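Long-range contacts in protein piwi (Drosophila melanogaster, PDB 6KR6), which binds piRNAs and, in complex with them, directs the repression of transposable elements in the germline: residues I568-S573 / M600-N605; P686-I691 / V745-M750; N698-L703 / T737-S742. One frame throughout, in Å; residues are numbered along the deposited sequence.

Contact 1 of 3, residues I568-S573 / M600-N605; sequences IELPLS and MDLQQN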
loop_
_atom_site.group_PDB
_atom_site.type_symbol
_atom_site.label_atom_id
_atom_site.label_comp_id
_atom_site.label_asym_id
_atom_site.label_seq_id
_atom_site.Cartn_x
_atom_site.Cartn_y
_atom_site.Cartn_z
ATOM N N ILE A 568 -7.215 -25.679 4.565
ATOM C CA ILE A 568 -8.136 -25.491 3.460
ATOM C C ILE A 568 -8.070 -26.719 2.560
ATOM O O ILE A 568 -7.093 -27.476 2.563
ATOM C CB ILE A 568 -7.798 -24.195 2.685
ATOM C CG1 ILE A 568 -8.853 -23.880 1.624
ATOM C CG2 ILE A 568 -6.416 -24.295 2.055
ATOM C CD1 ILE A 568 -10.242 -23.747 2.174
ATOM N N GLU A 569 -9.136 -26.940 1.792
ATOM C CA GLU A 569 -9.134 -27.978 0.764
ATOM C C GLU A 569 -8.247 -27.531 -0.391
ATOM O O GLU A 569 -8.567 -26.567 -1.093
ATOM C CB GLU A 569 -10.557 -28.256 0.291
ATOM C CG GLU A 569 -11.420 -29.005 1.294
ATOM C CD GLU A 569 -12.831 -29.232 0.790
ATOM O OE1 GLU A 569 -13.347 -28.351 0.067
ATOM O OE2 GLU A 569 -13.421 -30.287 1.106
ATOM N N LEU A 570 -7.133 -28.230 -0.597
ATOM C CA LEU A 570 -6.113 -27.820 -1.565
ATOM C C LEU A 570 -5.911 -28.903 -2.615
ATOM O O LEU A 570 -5.241 -29.915 -2.346
ATOM C CB LEU A 570 -4.797 -27.517 -0.853
ATOM C CG LEU A 570 -3.602 -27.114 -1.716
ATOM C CD1 LEU A 570 -3.890 -25.823 -2.466
ATOM C CD2 LEU A 570 -2.351 -26.975 -0.862
ATOM N N PRO A 571 -6.459 -28.741 -3.825
ATOM C CA PRO A 571 -6.307 -29.764 -4.876
ATOM C C PRO A 571 -5.068 -29.544 -5.743
ATOM O O PRO A 571 -5.150 -29.392 -6.966
ATOM C CB PRO A 571 -7.608 -29.604 -5.670
ATOM C CG PRO A 571 -7.895 -28.137 -5.582
ATOM C CD PRO A 571 -7.408 -27.685 -4.220
ATOM N N LEU A 572 -3.900 -29.533 -5.104
ATOM C CA LEU A 572 -2.636 -29.381 -5.813
ATOM C C LEU A 572 -1.548 -30.145 -5.070
ATOM O O LEU A 572 -1.526 -30.165 -3.837
ATOM C CB LEU A 572 -2.245 -27.907 -5.966
ATOM C CG LEU A 572 -2.770 -27.196 -7.214
ATOM C CD1 LEU A 572 -2.267 -25.762 -7.263
ATOM C CD2 LEU A 572 -2.363 -27.953 -8.470
ATOM N N SER A 573 -0.650 -30.767 -5.831
ATOM C CA SER A 573 0.407 -31.608 -5.286
ATOM C C SER A 573 1.756 -30.925 -5.458
ATOM O O SER A 573 2.047 -30.377 -6.529
ATOM C CB SER A 573 0.422 -32.979 -5.972
ATOM O OG SER A 573 -0.837 -33.621 -5.873
ATOM N N MET A 600 4.842 -25.774 2.908
ATOM C CA MET A 600 5.535 -27.036 2.641
ATOM C C MET A 600 4.515 -28.102 2.246
ATOM O O MET A 600 4.269 -29.044 3.003
ATOM C CB MET A 600 6.353 -27.484 3.854
ATOM C CG MET A 600 7.330 -26.450 4.361
ATOM S SD MET A 600 8.995 -27.116 4.499
ATOM C CE MET A 600 9.948 -25.669 4.064
ATOM N N ASP A 601 3.939 -27.957 1.053
ATOM C CA ASP A 601 3.005 -28.938 0.500
ATOM C C ASP A 601 1.880 -29.220 1.500
ATOM O O ASP A 601 1.842 -30.249 2.179
ATOM C CB ASP A 601 3.748 -30.223 0.116
ATOM C CG ASP A 601 2.937 -31.123 -0.799
ATOM O OD1 ASP A 601 1.799 -30.749 -1.154
ATOM O OD2 ASP A 601 3.446 -32.202 -1.170
ATOM N N LEU A 602 0.969 -28.246 1.573
ATOM C CA LEU A 602 -0.002 -28.177 2.660
ATOM C C LEU A 602 -0.909 -29.398 2.733
ATOM O O LEU A 602 -1.477 -29.671 3.797
ATOM C CB LEU A 602 -0.836 -26.904 2.525
ATOM C CG LEU A 602 -0.011 -25.616 2.584
ATOM C CD1 LEU A 602 -0.881 -24.403 2.313
ATOM C CD2 LEU A 602 0.678 -25.497 3.934
ATOM N N GLN A 603 -1.056 -30.149 1.640
ATOM C CA GLN A 603 -1.917 -31.324 1.684
ATOM C C GLN A 603 -1.290 -32.473 2.463
ATOM O O GLN A 603 -2.008 -33.396 2.861
ATOM C CB GLN A 603 -2.278 -31.776 0.268
ATOM C CG GLN A 603 -1.104 -32.203 -0.595
ATOM C CD GLN A 603 -1.542 -32.671 -1.972
ATOM O OE1 GLN A 603 -0.776 -33.299 -2.702
ATOM N NE2 GLN A 603 -2.783 -32.361 -2.333
ATOM N N GLN A 604 0.023 -32.438 2.698
ATOM C CA GLN A 604 0.700 -33.452 3.501
ATOM C C GLN A 604 1.271 -32.850 4.780
ATOM O O GLN A 604 0.811 -33.178 5.878
ATOM C CB GLN A 604 1.804 -34.138 2.693
ATOM C CG GLN A 604 1.319 -35.131 1.657
ATOM C CD GLN A 604 2.449 -35.986 1.120
ATOM O OE1 GLN A 604 3.545 -36.004 1.680
ATOM N NE2 GLN A 604 2.191 -36.699 0.029
ATOM N N ASN A 605 2.276 -31.980 4.667
ATOM C CA ASN A 605 2.967 -31.461 5.842
ATOM C C ASN A 605 2.169 -30.357 6.526
ATOM O O ASN A 605 1.943 -30.413 7.740
ATOM C CB ASN A 605 4.356 -30.957 5.445
ATOM C CG ASN A 605 5.169 -30.473 6.630
ATOM O OD1 ASN A 605 4.798 -30.686 7.786
ATOM N ND2 ASN A 605 6.293 -29.827 6.348
#
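Two kinds of interaction tie loop 568-573 to segment 600-605, which holds a short, weakly bonded helical turn from about Asp-601: a hydrogen bond between Ser-573 and Gln-603, and a leucine contact between Leu-570 and Leu-602. On the polar side, Ser-573 OG donates to Gln-603 OE1 over 3.2 Å. It meets this oxygen from one side of the C=O direction, at a C=O...donor angle of 129°, and tilted modestly from the carbonyl plane. The glutamine reaches the loop because its CG sits between the backbone N and the carbonyl carbon (chi1 62°) and the chain beyond is extended, which lays the amide across the backbone of Leu-572 and Ser-573. In the apolar part, the CA-CB bond of Leu-570 points toward segment 600-605, and its CD2 branch packs on Leu-602 CB at 3.7 Å, the two side chains meeting at a slant. Within the segments, the loop makes an inverse gamma turn about Pro-571, and Asp-601 O accepts from both Gln-604 N and Asn-605 N. Asp-601 OD1 also makes a weak bond to Gly-574 N, the next residue after Ser-573. The contact thus joins the approach to strand 575-584 with the connection between antiparallel strands 592-599 and 608-614 of the RNase H-like Piwi domain; helix 754-764 packs on Leu-570 and Leu-572, and helix 625-640 on Asp-601.

Contact 2 of 3, residues P686-I691 / V745-M750; sequences PQLAYI and VLYSSM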
loop_
_atom_site.group_PDB
_atom_site.type_symbol
_atom_site.label_atom_id
_atom_site.label_comp_id
_atom_site.label_asym_id
_atom_site.label_seq_id
_atom_site.Cartn_x
_atom_site.Cartn_y
_atom_site.Cartn_z
ATOM N N PRO A 686 10.908 -25.445 -11.863
ATOM C CA PRO A 686 9.502 -25.743 -11.574
ATOM C C PRO A 686 8.559 -24.723 -12.201
ATOM O O PRO A 686 8.957 -23.649 -12.657
ATOM C CB PRO A 686 9.452 -25.662 -10.047
ATOM C CG PRO A 686 10.431 -24.575 -9.737
ATOM C CD PRO A 686 11.543 -24.700 -10.764
ATOM N N GLN A 687 7.278 -25.087 -12.205
ATOM C CA GLN A 687 6.233 -24.150 -12.590
ATOM C C GLN A 687 6.168 -23.015 -11.578
ATOM O O GLN A 687 6.061 -23.250 -10.371
ATOM C CB GLN A 687 4.886 -24.867 -12.678
ATOM C CG GLN A 687 4.841 -25.979 -13.715
ATOM C CD GLN A 687 3.493 -26.672 -13.772
ATOM O OE1 GLN A 687 2.764 -26.720 -12.780
ATOM N NE2 GLN A 687 3.151 -27.210 -14.938
ATOM N N LEU A 688 6.241 -21.781 -12.072
ATOM C CA LEU A 688 6.359 -20.605 -11.220
ATOM C C LEU A 688 5.263 -19.604 -11.546
ATOM O O LEU A 688 5.015 -19.306 -12.719
ATOM C CB LEU A 688 7.732 -19.947 -11.386
ATOM C CG LEU A 688 7.893 -18.562 -10.754
ATOM C CD1 LEU A 688 7.804 -18.639 -9.236
ATOM C CD2 LEU A 688 9.198 -17.914 -11.191
ATOM N N ALA A 689 4.613 -19.088 -10.504
ATOM C CA ALA A 689 3.683 -17.971 -10.611
ATOM C C ALA A 689 4.189 -16.855 -9.710
ATOM O O ALA A 689 4.366 -17.060 -8.505
ATOM C CB ALA A 689 2.264 -18.382 -10.215
ATOM N N TYR A 690 4.434 -15.686 -10.294
ATOM C CA TYR A 690 4.921 -14.520 -9.564
ATOM C C TYR A 690 3.823 -13.466 -9.592
ATOM O O TYR A 690 3.515 -12.911 -10.652
ATOM C CB TYR A 690 6.215 -13.992 -10.179
ATOM C CG TYR A 690 6.894 -12.922 -9.356
ATOM C CD1 TYR A 690 6.554 -11.585 -9.504
ATOM C CD2 TYR A 690 7.877 -13.250 -8.430
ATOM C CE1 TYR A 690 7.173 -10.603 -8.754
ATOM C CE2 TYR A 690 8.503 -12.274 -7.674
ATOM C CZ TYR A 690 8.146 -10.952 -7.841
ATOM O OH TYR A 690 8.762 -9.972 -7.094
ATOM N N ILE A 691 3.237 -13.190 -8.430
ATOM C CA ILE A 691 2.096 -12.291 -8.310
ATOM C C ILE A 691 2.465 -11.156 -7.367
ATOM O O ILE A 691 2.979 -11.396 -6.269
ATOM C CB ILE A 691 0.846 -13.031 -7.806
ATOM C CG1 ILE A 691 0.598 -14.281 -8.648
ATOM C CG2 ILE A 691 -0.367 -12.121 -7.844
ATOM C CD1 ILE A 691 -0.531 -15.130 -8.133
ATOM N N VAL A 745 -0.260 -10.767 -11.918
ATOM C CA VAL A 745 0.546 -11.932 -12.266
ATOM C C VAL A 745 1.555 -11.496 -13.323
ATOM O O VAL A 745 1.240 -11.425 -14.512
ATOM C CB VAL A 745 -0.322 -13.090 -12.759
ATOM C CG1 VAL A 745 0.535 -14.308 -13.046
ATOM C CG2 VAL A 745 -1.405 -13.412 -11.739
ATOM N N LEU A 746 2.782 -11.204 -12.887
ATOM C CA LEU A 746 3.823 -10.809 -13.830
ATOM C C LEU A 746 4.264 -11.988 -14.687
ATOM O O LEU A 746 4.312 -11.890 -15.919
ATOM C CB LEU A 746 5.011 -10.208 -13.080
ATOM C CG LEU A 746 4.716 -8.906 -12.339
ATOM C CD1 LEU A 746 6.003 -8.266 -11.855
ATOM C CD2 LEU A 746 3.939 -7.952 -13.232
ATOM N N TYR A 747 4.589 -13.115 -14.056
ATOM C CA TYR A 747 4.984 -14.319 -14.771
ATOM C C TYR A 747 4.142 -15.497 -14.308
ATOM O O TYR A 747 3.804 -15.604 -13.125
ATOM C CB TYR A 747 6.469 -14.638 -14.566
ATOM C CG TYR A 747 6.916 -15.871 -15.314
ATOM C CD1 TYR A 747 7.176 -15.819 -16.676
ATOM C CD2 TYR A 747 7.064 -17.089 -14.663
ATOM C CE1 TYR A 747 7.578 -16.943 -17.370
ATOM C CE2 TYR A 747 7.465 -18.220 -15.349
ATOM C CZ TYR A 747 7.721 -18.141 -16.702
ATOM O OH TYR A 747 8.122 -19.262 -17.389
ATOM N N SER A 748 3.819 -16.389 -15.243
ATOM C CA SER A 748 3.039 -17.582 -14.925
ATOM C C SER A 748 3.425 -18.705 -15.873
ATOM O O SER A 748 3.217 -18.595 -17.087
ATOM C CB SER A 748 1.539 -17.298 -15.013
ATOM O OG SER A 748 0.789 -18.494 -14.875
ATOM N N SER A 749 3.987 -19.780 -15.318
ATOM C CA SER A 749 4.224 -21.027 -16.037
ATOM C C SER A 749 3.512 -22.185 -15.345
ATOM O O SER A 749 3.975 -23.326 -15.384
ATOM C CB SER A 749 5.720 -21.313 -16.161
ATOM O OG SER A 749 6.324 -21.457 -14.886
ATOM N N MET A 750 2.374 -21.894 -14.710
ATOM C CA MET A 750 1.698 -22.871 -13.864
ATOM C C MET A 750 0.828 -23.836 -14.655
ATOM O O MET A 750 0.578 -24.955 -14.193
ATOM C CB MET A 750 0.840 -22.153 -12.823
ATOM C CG MET A 750 1.624 -21.500 -11.704
ATOM S SD MET A 750 2.139 -22.666 -10.430
ATOM C CE MET A 750 0.555 -23.355 -9.951
#
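Tyr-690 and Tyr-747 form a hydrogen-bonded antiparallel pair in the central sheet of the RNase H-like Piwi domain, with Tyr-690 N donating to Tyr-747 O at 2.9 Å. The carbonyl of Tyr-690 is taken one residue early: Leu-746 N reaches Tyr-690 O at 2.9 Å, nearly head-on to the C=O but bent at the hydrogen (131°). Leu-746 and Tyr-747 therefore both stand opposite Tyr-690, a classic beta bulge, placed where the chain turns a corner. Farther along, Ser-749 N gives a 2.8 Å bond to Leu-688 O. The return bond is made by a side chain, because Leu-688 N points almost straight (175°) at Ser-749 OG, 2.8 Å away; the chi1 of 61° brings the hydroxyl into the place where a strand carbonyl would otherwise accept.

On the face carrying Ala-689 and Ile-691, Ile-691 CG1 lies 3.8 Å from Val-745 CG2, the two side chains side by side, and Ala-689 CB meets Met-750 CG at 3.5 Å. Leu-746 runs alongside the Tyr-690 ring, its CD1 4.1 Å from CE1, while Leu-688 CD2 approaches Tyr-747 CD2 with the side chains about at right angles.

Beyond this shell, Glu-666 holds Tyr-690 OH by a hydrogen bond, and Phe-649 meets the tyrosine ring in a nearly parallel plane. Backbone bonds of Gln-687, Ala-689 and Ile-691 join strand 687-695 to parallel strand 646-652, opposite antiparallel 741-745 and 747-748; helix 659-680 packs against Tyr-690 and Leu-746, and helix 754-764 against Ala-689 and Ile-691.

Contact 3 of 3, residues N698-L703 / T737-S742; sequences NTRFFL and TVSPTS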
loop_
_atom_site.group_PDB
_atom_site.type_symbol
_atom_site.label_atom_id
_atom_site.label_comp_id
_atom_site.label_asym_id
_atom_site.label_seq_id
_atom_site.Cartn_x
_atom_site.Cartn_y
_atom_site.Cartn_z
ATOM N N ASN A 698 -7.166 3.075 -4.473
ATOM C CA ASN A 698 -7.547 4.038 -5.499
ATOM C C ASN A 698 -8.792 3.588 -6.254
ATOM O O ASN A 698 -9.642 4.414 -6.606
ATOM C CB ASN A 698 -6.377 4.253 -6.464
ATOM C CG ASN A 698 -6.827 4.629 -7.858
ATOM O OD1 ASN A 698 -6.999 3.764 -8.718
ATOM N ND2 ASN A 698 -7.016 5.922 -8.092
ATOM N N THR A 699 -8.912 2.291 -6.515
ATOM C CA THR A 699 -10.015 1.732 -7.283
ATOM C C THR A 699 -10.932 0.945 -6.359
ATOM O O THR A 699 -10.475 0.049 -5.641
ATOM C CB THR A 699 -9.495 0.828 -8.398
ATOM O OG1 THR A 699 -8.696 1.596 -9.306
ATOM C CG2 THR A 699 -10.651 0.199 -9.152
ATOM N N ARG A 700 -12.218 1.283 -6.376
ATOM C CA ARG A 700 -13.221 0.609 -5.568
ATOM C C ARG A 700 -14.383 0.184 -6.455
ATOM O O ARG A 700 -14.528 0.638 -7.594
ATOM C CB ARG A 700 -13.728 1.507 -4.429
ATOM C CG ARG A 700 -12.675 2.425 -3.840
ATOM C CD ARG A 700 -12.630 2.334 -2.323
ATOM N NE ARG A 700 -11.596 3.205 -1.776
ATOM C CZ ARG A 700 -11.159 3.158 -0.523
ATOM N NH1 ARG A 700 -10.211 3.995 -0.120
ATOM N NH2 ARG A 700 -11.661 2.273 0.327
ATOM N N PHE A 701 -15.215 -0.702 -5.914
ATOM C CA PHE A 701 -16.446 -1.119 -6.567
ATOM C C PHE A 701 -17.355 -1.742 -5.517
ATOM O O PHE A 701 -16.883 -2.275 -4.509
ATOM C CB PHE A 701 -16.184 -2.099 -7.718
ATOM C CG PHE A 701 -15.309 -3.261 -7.344
ATOM C CD1 PHE A 701 -15.862 -4.440 -6.871
ATOM C CD2 PHE A 701 -13.934 -3.177 -7.479
ATOM C CE1 PHE A 701 -15.057 -5.512 -6.533
ATOM C CE2 PHE A 701 -13.125 -4.244 -7.142
ATOM C CZ PHE A 701 -13.687 -5.414 -6.668
ATOM N N PHE A 702 -18.661 -1.665 -5.761
ATOM C CA PHE A 702 -19.647 -2.069 -4.771
ATOM C C PHE A 702 -20.765 -2.857 -5.439
ATOM O O PHE A 702 -20.971 -2.779 -6.652
ATOM C CB PHE A 702 -20.229 -0.853 -4.038
ATOM C CG PHE A 702 -19.194 0.141 -3.604
ATOM C CD1 PHE A 702 -18.286 -0.176 -2.608
ATOM C CD2 PHE A 702 -19.128 1.394 -4.191
ATOM C CE1 PHE A 702 -17.329 0.734 -2.208
ATOM C CE2 PHE A 702 -18.174 2.311 -3.793
ATOM C CZ PHE A 702 -17.274 1.981 -2.799
ATOM N N LEU A 703 -21.491 -3.615 -4.621
ATOM C CA LEU A 703 -22.629 -4.413 -5.064
ATOM C C LEU A 703 -23.902 -3.829 -4.468
ATOM O O LEU A 703 -24.034 -3.752 -3.240
ATOM C CB LEU A 703 -22.473 -5.874 -4.645
ATOM C CG LEU A 703 -23.719 -6.746 -4.816
ATOM C CD1 LEU A 703 -23.844 -7.241 -6.249
ATOM C CD2 LEU A 703 -23.708 -7.905 -3.832
ATOM N N THR A 737 -15.247 1.553 4.096
ATOM C CA THR A 737 -15.323 1.196 2.687
ATOM C C THR A 737 -14.280 0.134 2.375
ATOM O O THR A 737 -13.157 0.186 2.886
ATOM C CB THR A 737 -15.102 2.420 1.796
ATOM O OG1 THR A 737 -15.454 3.609 2.516
ATOM C CG2 THR A 737 -15.962 2.325 0.551
ATOM N N VAL A 738 -14.652 -0.832 1.533
ATOM C CA VAL A 738 -13.732 -1.910 1.192
ATOM C C VAL A 738 -12.633 -1.384 0.285
ATOM O O VAL A 738 -12.885 -0.611 -0.652
ATOM C CB VAL A 738 -14.467 -3.079 0.516
ATOM C CG1 VAL A 738 -13.583 -4.317 0.498
ATOM C CG2 VAL A 738 -15.760 -3.371 1.212
ATOM N N SER A 739 -11.405 -1.806 0.558
ATOM C CA SER A 739 -10.294 -1.602 -0.360
ATOM C C SER A 739 -9.967 -2.941 -1.001
ATOM O O SER A 739 -9.387 -3.811 -0.331
ATOM C CB SER A 739 -9.073 -1.047 0.374
ATOM O OG SER A 739 -9.437 0.017 1.238
ATOM N N PRO A 740 -10.324 -3.170 -2.264
ATOM C CA PRO A 740 -10.059 -4.476 -2.875
ATOM C C PRO A 740 -8.570 -4.685 -3.084
ATOM O O PRO A 740 -7.805 -3.733 -3.254
ATOM C CB PRO A 740 -10.801 -4.397 -4.212
ATOM C CG PRO A 740 -10.794 -2.950 -4.543
ATOM C CD PRO A 740 -10.913 -2.221 -3.226
ATOM N N THR A 741 -8.155 -5.949 -3.056
ATOM C CA THR A 741 -6.762 -6.293 -3.282
ATOM C C THR A 741 -6.537 -6.536 -4.768
ATOM O O THR A 741 -7.362 -7.160 -5.439
ATOM C CB THR A 741 -6.371 -7.534 -2.478
ATOM O OG1 THR A 741 -6.924 -7.443 -1.160
ATOM C CG2 THR A 741 -4.860 -7.640 -2.371
ATOM N N SER A 742 -5.423 -6.023 -5.282
ATOM C CA SER A 742 -5.067 -6.164 -6.687
ATOM C C SER A 742 -3.947 -7.186 -6.811
ATOM O O SER A 742 -2.848 -6.975 -6.286
ATOM C CB SER A 742 -4.640 -4.822 -7.282
ATOM O OG SER A 742 -4.230 -4.972 -8.631
#
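A buried crossing in the Piwi domain brings Arg-700 and the following short, weakly bonded strand of Phe-701 and Phe-702 against Thr-737 to Pro-740, which lead into strand 741-745; the touching parts run 115° apart. Pro-740 is the apolar centre. Its CG lies 3.7 Å from Phe-701 CE2, the two side chains passing each other head to tail, and the same carbon rests on Thr-699 O. At the other end Thr-737 CG2 approaches Phe-702 CE1 at 3.5 Å, where the methyl meets the ring obliquely. Between them Arg-700 bends at chi2 and brings its end to the backbone: NH2 makes a weak, 3.3 Å hydrogen bond to Val-738 O, with Thr-737 O also near the guanidinium edge, in its plane. The stronger hold on this group is a salt bridge from NH1 to Glu-220 on strand 215-227, while Thr-737 OG1 bonds to Met-360 O and Arg-365 NE. The chemistry therefore divides the work: Pro-740, the two phenylalanines and the Thr-737 methyl pack by apolar contact, while the arginine spans Glu-220 and peptide carbonyls, whose negative ends, with that carboxylate, probably offset its charge and that of nearby Arg-365.

How the contacts relate
All three contacts lie within the Piwi domain. Contact 3 is nested in the chain loop that contact 2 closes, and their segments adjoin in sequence: strand 687-695 precedes 701-702, and 741-745 precedes 747-748. Strands 687-695 and 741-745 are also neighbours in one sheet, yet the two centres are about 25 Å apart. Contact 1 closes earlier in the chain; its centre is about 18 Å from that of contact 2, with nearest atoms about 5 Å apart. The centres of contacts 1 and 3 are about 30 Å apart. Contact 2 is near the probable catalytic residues, the Tyr-690 side chain being about 9 Å from that of Asp-652 and about 11 Å from that of Asp-581. Contact 3 comes nearer the bound nucleic acid, about 9 Å at the nearest atom.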